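Local coordinates for FERM, ARHGEF and pleckstrin domain-containing protein 2 (Mus musculus, PDB 6D2K) that activates the small GTPase RAC1 as a guanine nucleotide exchange factor in semaphorin, integrin and actin signalling, here represented by its FERM domain, at residues A[93-98]-A[102-107]; A[107-112]-A[133-138]; A[196-201]-A[271-276]; A[217-220]-A[225-228]. All coordinates share one frame; numbering follows the deposited sequence.

Overall arrangement
The four contacts sample two of the three lobes of the FERM domain and follow one another along the chain, except that contact 4 is nested inside the loop that contact 3 closes. Contacts 1 and 2, with centres about 12 Å apart, share Q107 and both use helix 98-113 of the helical central lobe. Contacts 3 and 4, about 13 Å apart between centres, both reach the antiparallel sheet of the PH-like lobe, and F197 of contact 3 packs on F220 of contact 4. Although the centres of contacts 2 and 3 lie about 29 Å apart, D111 and R196 form a salt bridge between them, tying helix 98-113 to the chain that enters the PH-like sheet.

Contact 1: residues A[93-98]-A[102-107]; sequences GQLQEE and YLFALQ
L95 and F104 make the tight half of this contact: the CD1 methyl of L95 lies over one face of the F104 ring. It stands 3.8 Å from the ring centroid and 28° off the normal, which fits a CH-pi contact displaced toward the rim. The displacement is toward the CD2 side, where L95 CD1 comes to 3.4 Å from F104 CD2. The two side chains run at about a right angle, and one branch of the leucine does all the touching. Both residues are buried: L95 also touches Y48, while F104 reaches V85, P89 and L184.

A regular backbone bond joins the segments nearby: Y102 N donates to E98 O over 2.9 Å with an N-H...O angle of 160°, the i to i+4 bond of the first helical turn. The loose, solvent side lies beyond it. The tyrosine CG is anti to the backbone N (chi1 162°), and from there the ring leads away from 93-98, on the side where D180 lies; the exposed E98 side chain comes no nearer to 102-107 than 5.6 Å, from its CG to Y102 CB.

E97 occupies the N-cap position of helix 98-113, and the backbone N atoms of Q96 and E97 bond to the carboxylate of E45. The loop thus folds back so that L95 CD1 packs on F104, nearly two turns into the helix, a helix N-terminus packed under its own lead-in loop, at the start of the FERM central lobe.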
loop_
_atom_site.group_PDB
_atom_site.type_symbol
_atom_site.label_atom_id
_atom_site.label_comp_id
_atom_site.label_asym_id
_atom_site.label_seq_id
_atom_site.Cartn_x
_atom_site.Cartn_y
_atom_site.Cartn_z
ATOM N N GLY A 93 10.814 5.094 -9.547
ATOM C CA GLY A 93 11.473 4.904 -10.827
ATOM C C GLY A 93 12.932 4.531 -10.632
ATOM O O GLY A 93 13.556 3.906 -11.506
ATOM N N GLN A 94 13.481 4.907 -9.474
ATOM C CA GLN A 94 14.867 4.573 -9.152
ATOM C C GLN A 94 15.074 3.216 -8.450
ATOM O O GLN A 94 16.190 2.876 -8.064
ATOM C CB GLN A 94 15.529 5.722 -8.382
ATOM C CG GLN A 94 15.553 7.026 -9.172
ATOM C CD GLN A 94 16.188 6.871 -10.548
ATOM O OE1 GLN A 94 17.332 6.436 -10.672
ATOM N NE2 GLN A 94 15.441 7.220 -11.587
ATOM N N LEU A 95 14.009 2.432 -8.304
ATOM C CA LEU A 95 14.174 1.046 -7.886
ATOM C C LEU A 95 15.112 0.325 -8.860
ATOM O O LEU A 95 15.127 0.617 -10.058
ATOM C CB LEU A 95 12.824 0.337 -7.819
ATOM C CG LEU A 95 11.858 0.765 -6.710
ATOM C CD1 LEU A 95 10.446 0.329 -7.071
ATOM C CD2 LEU A 95 12.279 0.167 -5.365
ATOM N N GLN A 96 15.887 -0.627 -8.353
ATOM C CA GLN A 96 16.974 -1.218 -9.142
ATOM C C GLN A 96 16.558 -2.148 -10.278
ATOM O O GLN A 96 17.275 -2.272 -11.270
ATOM C CB GLN A 96 17.942 -1.960 -8.223
ATOM C CG GLN A 96 18.494 -1.107 -7.109
ATOM C CD GLN A 96 19.918 -0.706 -7.370
ATOM O OE1 GLN A 96 20.841 -1.220 -6.738
ATOM N NE2 GLN A 96 20.114 0.209 -8.319
ATOM N N GLU A 97 15.414 -2.811 -10.133
ATOM C CA GLU A 97 14.983 -3.804 -11.110
ATOM C C GLU A 97 13.714 -3.405 -11.825
ATOM O O GLU A 97 12.780 -2.884 -11.202
ATOM C CB GLU A 97 14.742 -5.154 -10.433
ATOM C CG GLU A 97 15.979 -5.760 -9.819
ATOM C CD GLU A 97 16.980 -6.205 -10.865
ATOM O OE1 GLU A 97 18.151 -6.425 -10.504
ATOM O OE2 GLU A 97 16.596 -6.328 -12.049
ATOM N N GLU A 98 13.676 -3.681 -13.126
ATOM C CA GLU A 98 12.473 -3.508 -13.921
ATOM C C GLU A 98 11.315 -4.282 -13.276
ATOM O O GLU A 98 10.191 -3.797 -13.236
ATOM C CB GLU A 98 12.715 -3.956 -15.373
ATOM C CG GLU A 98 11.507 -3.805 -16.293
ATOM C CD GLU A 98 11.832 -4.069 -17.761
ATOM O OE1 GLU A 98 12.766 -3.419 -18.285
ATOM O OE2 GLU A 98 11.132 -4.900 -18.390
ATOM N N TYR A 102 7.674 -2.869 -12.208
ATOM C CA TYR A 102 6.467 -3.543 -12.694
ATOM C C TYR A 102 5.498 -3.815 -11.532
ATOM O O TYR A 102 4.320 -3.476 -11.613
ATOM C CB TYR A 102 6.849 -4.839 -13.415
ATOM C CG TYR A 102 5.729 -5.836 -13.602
ATOM C CD1 TYR A 102 4.617 -5.540 -14.386
ATOM C CD2 TYR A 102 5.796 -7.088 -13.004
ATOM C CE1 TYR A 102 3.598 -6.468 -14.557
ATOM C CE2 TYR A 102 4.787 -8.027 -13.180
ATOM C CZ TYR A 102 3.693 -7.712 -13.960
ATOM O OH TYR A 102 2.688 -8.635 -14.141
ATOM N N LEU A 103 5.996 -4.398 -10.446
ATOM C CA LEU A 103 5.121 -4.640 -9.288
ATOM C C LEU A 103 4.563 -3.344 -8.701
ATOM O O LEU A 103 3.400 -3.296 -8.303
ATOM C CB LEU A 103 5.835 -5.455 -8.212
ATOM C CG LEU A 103 6.179 -6.894 -8.613
ATOM C CD1 LEU A 103 6.674 -7.638 -7.381
ATOM C CD2 LEU A 103 4.998 -7.620 -9.267
ATOM N N PHE A 104 5.375 -2.286 -8.660
ATOM C CA PHE A 104 4.868 -1.007 -8.157
ATOM C C PHE A 104 3.762 -0.448 -9.055
ATOM O O PHE A 104 2.784 0.104 -8.559
ATOM C CB PHE A 104 5.997 0.027 -7.990
ATOM C CG PHE A 104 6.567 0.082 -6.593
ATOM C CD1 PHE A 104 6.265 1.148 -5.756
ATOM C CD2 PHE A 104 7.403 -0.919 -6.116
ATOM C CE1 PHE A 104 6.770 1.212 -4.464
ATOM C CE2 PHE A 104 7.923 -0.860 -4.814
ATOM C CZ PHE A 104 7.605 0.211 -3.989
ATOM N N ALA A 105 3.914 -0.567 -10.366
ATOM C CA ALA A 105 2.852 -0.113 -11.261
ATOM C C ALA A 105 1.556 -0.888 -11.012
ATOM O O ALA A 105 0.462 -0.296 -11.044
ATOM C CB ALA A 105 3.282 -0.236 -12.732
ATOM N N LEU A 106 1.675 -2.192 -10.755
ATOM C CA LEU A 106 0.501 -3.023 -10.453
ATOM C C LEU A 106 -0.126 -2.606 -9.124
ATOM O O LEU A 106 -1.348 -2.625 -8.969
ATOM C CB LEU A 106 0.871 -4.515 -10.392
ATOM C CG LEU A 106 1.225 -5.180 -11.737
ATOM C CD1 LEU A 106 1.477 -6.677 -11.540
ATOM C CD2 LEU A 106 0.098 -4.950 -12.731
ATOM N N GLN A 107 0.707 -2.218 -8.162
ATOM C CA GLN A 107 0.187 -1.782 -6.868
ATOM C C GLN A 107 -0.598 -0.487 -7.040
ATOM O O GLN A 107 -1.684 -0.316 -6.475
ATOM C CB GLN A 107 1.341 -1.573 -5.883
ATOM C CG GLN A 107 0.940 -0.896 -4.561
ATOM C CD GLN A 107 0.105 -1.784 -3.678
ATOM O OE1 GLN A 107 -1.009 -1.430 -3.287
ATOM N NE2 GLN A 107 0.631 -2.928 -3.349
#

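Contact 2: residues A[107-112]-A[133-138]; sequences QLKRDL and QSEIGD
K109 and E135 reach toward each other from two helices of the central lobe, their side chains crossing at about a right angle. Each has its CG anti to the backbone N, with chi1 at 172° for K109 and -176° for E135, and each runs on extended. The extended chains span a wide gap: the nearest CA atoms, those of K109 and S134, are 11.7 Å apart.

K109 NZ and E135 OE1 stand 3.9 Å apart, a long salt bridge, and water completes the link. One water accepts from K109 NZ at 2.8 Å and donates weakly to E135 OE1; a second also accepts from K109 NZ and donates to E135 OE2 at 2.9 Å. The ammonium group therefore reaches both carboxylate oxygens through separate bridges, consistent with a solvated ion pair whose attraction is probably softened by the water.

Behind the glutamate, Q133 NE2 donates to D138 OD1 at 2.9 Å, nearly in the amide plane, and the same D138 oxygen accepts from G173 N. The arrangement is a water-bridged surface ion pair between helices 98-113 and 121-136 of the all-helical FERM central lobe.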
loop_
_atom_site.group_PDB
_atom_site.type_symbol
_atom_site.label_atom_id
_atom_site.label_comp_id
_atom_site.label_asym_id
_atom_site.label_seq_id
_atom_site.Cartn_x
_atom_site.Cartn_y
_atom_site.Cartn_z
ATOM N N GLN A 107 0.707 -2.218 -8.162
ATOM C CA GLN A 107 0.187 -1.782 -6.868
ATOM C C GLN A 107 -0.598 -0.487 -7.040
ATOM O O GLN A 107 -1.684 -0.316 -6.475
ATOM C CB GLN A 107 1.341 -1.573 -5.883
ATOM C CG GLN A 107 0.940 -0.896 -4.561
ATOM C CD GLN A 107 0.105 -1.784 -3.678
ATOM O OE1 GLN A 107 -1.009 -1.430 -3.287
ATOM N NE2 GLN A 107 0.631 -2.928 -3.349
ATOM N N LEU A 108 -0.045 0.434 -7.819
ATOM C CA LEU A 108 -0.713 1.706 -8.054
ATOM C C LEU A 108 -2.008 1.508 -8.830
ATOM O O LEU A 108 -2.998 2.198 -8.564
ATOM C CB LEU A 108 0.233 2.680 -8.765
ATOM C CG LEU A 108 1.391 3.083 -7.847
ATOM C CD1 LEU A 108 2.488 3.690 -8.713
ATOM C CD2 LEU A 108 0.949 4.042 -6.724
ATOM N N LYS A 109 -2.003 0.559 -9.771
ATOM C CA LYS A 109 -3.211 0.163 -10.471
ATOM C C LYS A 109 -4.267 -0.287 -9.462
ATOM O O LYS A 109 -5.415 0.133 -9.554
ATOM C CB LYS A 109 -2.908 -0.936 -11.501
ATOM C CG LYS A 109 -4.152 -1.541 -12.148
ATOM C CD LYS A 109 -3.780 -2.631 -13.139
ATOM C CE LYS A 109 -5.024 -3.387 -13.577
ATOM N NZ LYS A 109 -4.724 -4.553 -14.443
ATOM N N ARG A 110 -3.868 -1.128 -8.512
ATOM C CA ARG A 110 -4.810 -1.594 -7.491
ATOM C C ARG A 110 -5.319 -0.436 -6.632
ATOM O O ARG A 110 -6.520 -0.366 -6.331
ATOM C CB ARG A 110 -4.183 -2.672 -6.602
ATOM C CG ARG A 110 -5.037 -3.008 -5.379
ATOM C CD ARG A 110 -4.219 -3.641 -4.246
ATOM N NE ARG A 110 -3.837 -4.991 -4.584
ATOM C CZ ARG A 110 -2.893 -5.697 -3.975
ATOM N NH1 ARG A 110 -2.194 -5.177 -2.979
ATOM N NH2 ARG A 110 -2.640 -6.925 -4.398
ATOM N N ASP A 111 -4.425 0.472 -6.234
ATOM C CA ASP A 111 -4.825 1.592 -5.385
ATOM C C ASP A 111 -5.784 2.522 -6.107
ATOM O O ASP A 111 -6.660 3.117 -5.496
ATOM C CB ASP A 111 -3.595 2.371 -4.880
ATOM C CG ASP A 111 -2.777 1.582 -3.874
ATOM O OD1 ASP A 111 -1.620 1.975 -3.615
ATOM O OD2 ASP A 111 -3.284 0.573 -3.334
ATOM N N LEU A 112 -5.628 2.640 -7.419
ATOM C CA LEU A 112 -6.565 3.438 -8.213
ATOM C C LEU A 112 -7.942 2.754 -8.240
ATOM O O LEU A 112 -8.968 3.392 -7.982
ATOM C CB LEU A 112 -6.004 3.655 -9.626
ATOM C CG LEU A 112 -6.813 4.536 -10.580
ATOM C CD1 LEU A 112 -6.862 5.963 -10.092
ATOM C CD2 LEU A 112 -6.209 4.480 -11.982
ATOM N N GLN A 133 -1.130 0.583 -22.209
ATOM C CA GLN A 133 0.023 0.414 -23.094
ATOM C C GLN A 133 0.933 -0.724 -22.610
ATOM O O GLN A 133 1.408 -1.540 -23.410
ATOM C CB GLN A 133 0.779 1.735 -23.230
ATOM C CG GLN A 133 1.930 1.731 -24.251
ATOM C CD GLN A 133 1.464 1.507 -25.683
ATOM O OE1 GLN A 133 0.343 1.850 -26.046
ATOM N NE2 GLN A 133 2.344 0.940 -26.511
ATOM N N SER A 134 1.128 -0.823 -21.297
ATOM C CA SER A 134 1.973 -1.887 -20.762
ATOM C C SER A 134 1.369 -3.268 -20.969
ATOM O O SER A 134 2.101 -4.221 -21.230
ATOM C CB SER A 134 2.260 -1.685 -19.264
ATOM O OG SER A 134 1.138 -2.009 -18.462
ATOM N N GLU A 135 0.048 -3.385 -20.846
ATOM C CA GLU A 135 -0.571 -4.702 -20.798
ATOM C C GLU A 135 -1.010 -5.204 -22.164
ATOM O O GLU A 135 -0.791 -6.373 -22.497
ATOM C CB GLU A 135 -1.751 -4.714 -19.820
ATOM C CG GLU A 135 -2.372 -6.104 -19.656
ATOM C CD GLU A 135 -3.095 -6.270 -18.337
ATOM O OE1 GLU A 135 -2.490 -5.991 -17.283
ATOM O OE2 GLU A 135 -4.268 -6.704 -18.349
ATOM N N ILE A 136 -1.642 -4.338 -22.946
ATOM C CA ILE A 136 -2.156 -4.768 -24.260
ATOM C C ILE A 136 -1.451 -4.101 -25.442
ATOM O O ILE A 136 -1.738 -4.421 -26.594
ATOM C CB ILE A 136 -3.690 -4.585 -24.403
ATOM C CG1 ILE A 136 -4.086 -3.106 -24.353
ATOM C CG2 ILE A 136 -4.427 -5.419 -23.369
ATOM C CD1 ILE A 136 -5.584 -2.883 -24.586
ATOM N N GLY A 137 -0.535 -3.172 -25.173
ATOM C CA GLY A 137 0.230 -2.548 -26.237
ATOM C C GLY A 137 -0.456 -1.403 -26.956
ATOM O O GLY A 137 -1.332 -0.738 -26.401
ATOM N N ASP A 138 -0.048 -1.163 -28.205
ATOM C CA ASP A 138 -0.530 -0.004 -28.950
ATOM C C ASP A 138 -2.041 0.039 -29.053
ATOM O O ASP A 138 -2.712 -0.987 -29.200
ATOM C CB ASP A 138 0.045 0.013 -30.373
ATOM C CG ASP A 138 1.523 0.314 -30.413
ATOM O OD1 ASP A 138 2.135 0.658 -29.378
ATOM O OD2 ASP A 138 2.102 0.204 -31.517
HETATM O O HOH W 1 -3.362 -3.531 -16.695
HETATM O O HOH W 2 -5.920 -6.609 -15.982
#

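Contact 3: residues A[196-201]-A[271-276]; sequences RFHMAS and KNFWKI
H198 turns one face of its imidazole to F273, whose CD1 sits 3.3 Å above that plane and over its centre. The closest atoms are H198 CD2 and F273 CD1, 3.4 Å apart. From the phenylalanine's side the approach is oblique: the ring planes meet at 48° with centroids 4.6 Å apart, so one corner of the benzene ring, CD1 with CE1 beside it, presses on the imidazole.

The torsions bring the rings together from a strand and a helix. F273 has its CG anti to the backbone N (chi1 -175°), which carries its ring from the helix toward the strand. Were H198 replaced by an alanine, the CD1 corner of F273 would probably lose the flat surface it rests on, opening a gap between strand and helix.

Further out, the L264 side chain touches those of both H198 and F273, and L210 touches F273, while F244 meets F273 edge-to-face. Backbone hydrogen bonds between H198 and L210 fix the strand that carries the imidazole. Helix 267-284 thereby lies against the PH-like sheet, with F273 directed at strand 198-201 and bordered by strands 207-213, 243-247 and 259-264.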
loop_
_atom_site.group_PDB
_atom_site.type_symbol
_atom_site.label_atom_id
_atom_site.label_comp_id
_atom_site.label_asym_id
_atom_site.label_seq_id
_atom_site.Cartn_x
_atom_site.Cartn_y
_atom_site.Cartn_z
ATOM N N ARG A 196 -2.500 5.504 3.162
ATOM C CA ARG A 196 -3.596 4.725 3.729
ATOM C C ARG A 196 -4.039 5.449 4.994
ATOM O O ARG A 196 -3.208 5.764 5.857
ATOM C CB ARG A 196 -3.141 3.298 4.067
ATOM C CG ARG A 196 -2.884 2.409 2.853
ATOM C CD ARG A 196 -1.448 2.536 2.331
ATOM N NE ARG A 196 -1.181 1.583 1.248
ATOM C CZ ARG A 196 -1.475 1.791 -0.033
ATOM N NH1 ARG A 196 -2.055 2.918 -0.425
ATOM N NH2 ARG A 196 -1.201 0.855 -0.923
ATOM N N PHE A 197 -5.328 5.761 5.070
ATOM C CA PHE A 197 -5.877 6.504 6.203
ATOM C C PHE A 197 -6.172 5.612 7.398
ATOM O O PHE A 197 -6.635 4.475 7.249
ATOM C CB PHE A 197 -7.182 7.179 5.787
ATOM C CG PHE A 197 -6.993 8.404 4.930
ATOM C CD1 PHE A 197 -5.756 8.997 4.795
ATOM C CD2 PHE A 197 -8.080 8.988 4.308
ATOM C CE1 PHE A 197 -5.599 10.146 4.030
ATOM C CE2 PHE A 197 -7.925 10.137 3.541
ATOM C CZ PHE A 197 -6.685 10.705 3.404
ATOM N N HIS A 198 -5.930 6.162 8.579
ATOM C CA HIS A 198 -6.318 5.540 9.834
ATOM C C HIS A 198 -7.122 6.592 10.583
ATOM O O HIS A 198 -6.589 7.631 10.962
ATOM C CB HIS A 198 -5.077 5.145 10.647
ATOM C CG HIS A 198 -4.130 4.244 9.910
ATOM N ND1 HIS A 198 -3.892 2.939 10.294
ATOM C CD2 HIS A 198 -3.352 4.465 8.822
ATOM C CE1 HIS A 198 -3.023 2.392 9.461
ATOM N NE2 HIS A 198 -2.675 3.298 8.565
ATOM N N MET A 199 -8.403 6.321 10.796
ATOM C CA MET A 199 -9.297 7.319 11.367
ATOM C C MET A 199 -8.968 7.622 12.832
ATOM O O MET A 199 -8.683 6.718 13.619
ATOM C CB MET A 199 -10.759 6.879 11.225
ATOM C CG MET A 199 -11.262 6.888 9.780
ATOM S SD MET A 199 -12.986 6.375 9.676
ATOM C CE MET A 199 -12.876 4.710 10.320
ATOM N N ALA A 200 -9.018 8.897 13.195
ATOM C CA ALA A 200 -8.696 9.294 14.550
ATOM C C ALA A 200 -9.361 10.614 14.906
ATOM O O ALA A 200 -10.023 11.226 14.078
ATOM C CB ALA A 200 -7.184 9.399 14.715
ATOM N N SER A 201 -9.198 11.043 16.152
ATOM C CA SER A 201 -9.638 12.375 16.542
ATOM C C SER A 201 -8.511 13.067 17.297
ATOM O O SER A 201 -7.712 12.408 17.968
ATOM C CB SER A 201 -10.904 12.296 17.395
ATOM O OG SER A 201 -10.691 11.507 18.546
ATOM N N LYS A 271 -2.454 0.389 17.891
ATOM C CA LYS A 271 -1.220 -0.395 17.886
ATOM C C LYS A 271 -0.718 -0.622 16.462
ATOM O O LYS A 271 0.478 -0.498 16.187
ATOM C CB LYS A 271 -1.470 -1.743 18.557
ATOM C CG LYS A 271 -0.260 -2.664 18.601
ATOM C CD LYS A 271 -0.569 -3.857 19.497
ATOM C CE LYS A 271 0.613 -4.797 19.650
ATOM N NZ LYS A 271 0.289 -5.856 20.664
ATOM N N ASN A 272 -1.634 -0.972 15.574
ATOM C CA ASN A 272 -1.266 -1.209 14.188
ATOM C C ASN A 272 -0.727 0.038 13.505
ATOM O O ASN A 272 0.202 -0.058 12.714
ATOM C CB ASN A 272 -2.451 -1.768 13.417
ATOM C CG ASN A 272 -2.746 -3.198 13.784
ATOM O OD1 ASN A 272 -1.887 -3.901 14.320
ATOM N ND2 ASN A 272 -3.962 -3.648 13.488
ATOM N N PHE A 273 -1.313 1.199 13.780
ATOM C CA PHE A 273 -0.780 2.439 13.213
ATOM C C PHE A 273 0.592 2.764 13.794
ATOM O O PHE A 273 1.508 3.168 13.070
ATOM C CB PHE A 273 -1.728 3.628 13.402
ATOM C CG PHE A 273 -1.239 4.884 12.724
ATOM C CD1 PHE A 273 -1.066 4.914 11.355
ATOM C CD2 PHE A 273 -0.934 6.016 13.451
ATOM C CE1 PHE A 273 -0.590 6.063 10.719
ATOM C CE2 PHE A 273 -0.472 7.166 12.818
ATOM C CZ PHE A 273 -0.298 7.182 11.448
ATOM N N TRP A 274 0.739 2.604 15.104
ATOM C CA TRP A 274 2.040 2.780 15.720
ATOM C C TRP A 274 3.089 1.893 15.052
ATOM O O TRP A 274 4.192 2.345 14.741
ATOM C CB TRP A 274 1.948 2.468 17.229
ATOM C CG TRP A 274 3.263 2.498 17.928
ATOM C CD1 TRP A 274 3.942 3.602 18.390
ATOM C CD2 TRP A 274 4.065 1.367 18.274
ATOM N NE1 TRP A 274 5.123 3.214 18.981
ATOM C CE2 TRP A 274 5.220 1.852 18.928
ATOM C CE3 TRP A 274 3.916 -0.010 18.103
ATOM C CZ2 TRP A 274 6.219 1.013 19.396
ATOM C CZ3 TRP A 274 4.916 -0.845 18.566
ATOM C CH2 TRP A 274 6.048 -0.328 19.219
ATOM N N LYS A 275 2.749 0.628 14.839
ATOM C CA LYS A 275 3.701 -0.322 14.255
ATOM C C LYS A 275 4.167 0.131 12.872
ATOM O O LYS A 275 5.361 0.110 12.586
ATOM C CB LYS A 275 3.100 -1.730 14.142
ATOM C CG LYS A 275 2.929 -2.500 15.472
ATOM C CD LYS A 275 2.452 -3.931 15.204
ATOM C CE LYS A 275 2.426 -4.753 16.490
ATOM N NZ LYS A 275 1.912 -6.132 16.260
ATOM N N ILE A 276 3.235 0.540 12.015
ATOM C CA ILE A 276 3.624 0.923 10.654
ATOM C C ILE A 276 4.434 2.214 10.676
ATOM O O ILE A 276 5.339 2.396 9.853
ATOM C CB ILE A 276 2.424 0.996 9.672
ATOM C CG1 ILE A 276 2.923 1.136 8.214
ATOM C CG2 ILE A 276 1.530 2.163 9.992
ATOM C CD1 ILE A 276 3.743 -0.038 7.722
#

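Contact 4: residues A[217-220]-A[225-228]; sequences VLVF and KINT
V219 O takes two backbone donors from the neighbouring strand. I226 N lies 2.7 Å from V219 O with an N-H...O angle of 173°, whereas N227 N is at 3.2 Å and more bent, at 151°. In the reverse direction V219 N donates to N227 O over 3.0 Å, nearly straight. Because I226 and N227 both face V219, the register slips by one residue, the classic beta bulge; L218 with T228 and F220 with K225 form the non-hydrogen-bonded pairs to either side.

Packing follows this register. On one face the F220 ring lies under the backbone and side chain of K225: CB of K225 stands 4.0 Å from the ring centroid, offset toward the rim in a CH-pi contact. The lysine then bends at chi3 (-69°), which keeps its CE near the ring, 3.6 Å from F220 CZ. With an alanine at F220, K225 CB and CE would probably be left without their aromatic partner and the lysine chain freer to swing. Along the same face, CD2 of L218 rests beside T228, with OG1 and CG2 both in touch.

V219 instead points to the other face, alongside N227, and its CG1 meets I226 CG1 at 3.5 Å. The F220 ring also meets that of F197. Backbone hydrogen bonds of L218 with A211 and of F220 with N209 hold strand 216-221 between 224-230 and 207-213.

Chemically, one carbonyl serving two N-H groups lets the edge strand absorb an extra residue without giving up its pairing, while apolar contacts, including the lysine's methylenes, add packing on both faces.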
loop_
_atom_site.group_PDB
_atom_site.type_symbol
_atom_site.label_atom_id
_atom_site.label_comp_id
_atom_site.label_asym_id
_atom_site.label_seq_id
_atom_site.Cartn_x
_atom_site.Cartn_y
_atom_site.Cartn_z
ATOM N N VAL A 217 4.955 11.500 9.814
ATOM C CA VAL A 217 3.582 11.209 10.158
ATOM C C VAL A 217 2.701 12.340 9.682
ATOM O O VAL A 217 3.035 13.521 9.842
ATOM C CB VAL A 217 3.433 10.977 11.667
ATOM C CG1 VAL A 217 1.973 10.686 12.033
ATOM C CG2 VAL A 217 4.328 9.821 12.066
ATOM N N LEU A 218 1.581 11.972 9.078
ATOM C CA LEU A 218 0.748 12.922 8.370
ATOM C C LEU A 218 -0.645 13.016 8.963
ATOM O O LEU A 218 -1.192 12.025 9.452
ATOM C CB LEU A 218 0.650 12.530 6.886
ATOM C CG LEU A 218 1.944 12.175 6.149
ATOM C CD1 LEU A 218 1.607 11.762 4.718
ATOM C CD2 LEU A 218 2.906 13.341 6.110
ATOM N N VAL A 219 -1.220 14.215 8.912
ATOM C CA VAL A 219 -2.594 14.428 9.341
ATOM C C VAL A 219 -3.417 15.021 8.206
ATOM O O VAL A 219 -3.046 16.049 7.628
ATOM C CB VAL A 219 -2.684 15.371 10.568
ATOM C CG1 VAL A 219 -4.145 15.584 10.965
ATOM C CG2 VAL A 219 -1.907 14.788 11.722
ATOM N N PHE A 220 -4.525 14.360 7.888
ATOM C CA PHE A 220 -5.478 14.847 6.902
ATOM C C PHE A 220 -6.789 15.156 7.614
ATOM O O PHE A 220 -7.181 14.453 8.538
ATOM C CB PHE A 220 -5.741 13.777 5.841
ATOM C CG PHE A 220 -4.593 13.538 4.911
ATOM C CD1 PHE A 220 -4.651 13.987 3.599
ATOM C CD2 PHE A 220 -3.473 12.838 5.321
ATOM C CE1 PHE A 220 -3.610 13.756 2.722
ATOM C CE2 PHE A 220 -2.427 12.602 4.455
ATOM C CZ PHE A 220 -2.494 13.067 3.143
ATOM N N LYS A 225 -4.736 17.500 3.456
ATOM C CA LYS A 225 -3.582 17.360 4.335
ATOM C C LYS A 225 -3.411 18.631 5.143
ATOM O O LYS A 225 -3.365 19.735 4.587
ATOM C CB LYS A 225 -2.303 17.060 3.548
ATOM C CG LYS A 225 -1.095 16.786 4.445
ATOM C CD LYS A 225 0.200 16.683 3.661
ATOM C CE LYS A 225 0.243 15.431 2.808
ATOM N NZ LYS A 225 1.469 15.374 1.950
ATOM N N ILE A 226 -3.314 18.480 6.456
ATOM C CA ILE A 226 -3.257 19.639 7.333
ATOM C C ILE A 226 -1.984 19.695 8.188
ATOM O O ILE A 226 -1.675 20.735 8.766
ATOM C CB ILE A 226 -4.519 19.734 8.212
ATOM C CG1 ILE A 226 -4.703 18.466 9.036
ATOM C CG2 ILE A 226 -5.751 19.945 7.342
ATOM C CD1 ILE A 226 -5.882 18.538 9.987
ATOM N N ASN A 227 -1.244 18.589 8.265
ATOM C CA ASN A 227 0.038 18.574 8.983
ATOM C C ASN A 227 0.998 17.516 8.458
ATOM O O ASN A 227 0.586 16.417 8.073
ATOM C CB ASN A 227 -0.145 18.310 10.484
ATOM C CG ASN A 227 -0.976 19.364 11.183
ATOM O OD1 ASN A 227 -2.203 19.275 11.224
ATOM N ND2 ASN A 227 -0.306 20.354 11.772
ATOM N N THR A 228 2.280 17.847 8.472
ATOM C CA THR A 228 3.323 16.873 8.225
ATOM C C THR A 228 4.299 16.954 9.389
ATOM O O THR A 228 4.934 17.985 9.612
ATOM C CB THR A 228 4.076 17.141 6.893
ATOM O OG1 THR A 228 3.188 16.978 5.782
ATOM C CG2 THR A 228 5.225 16.171 6.740
#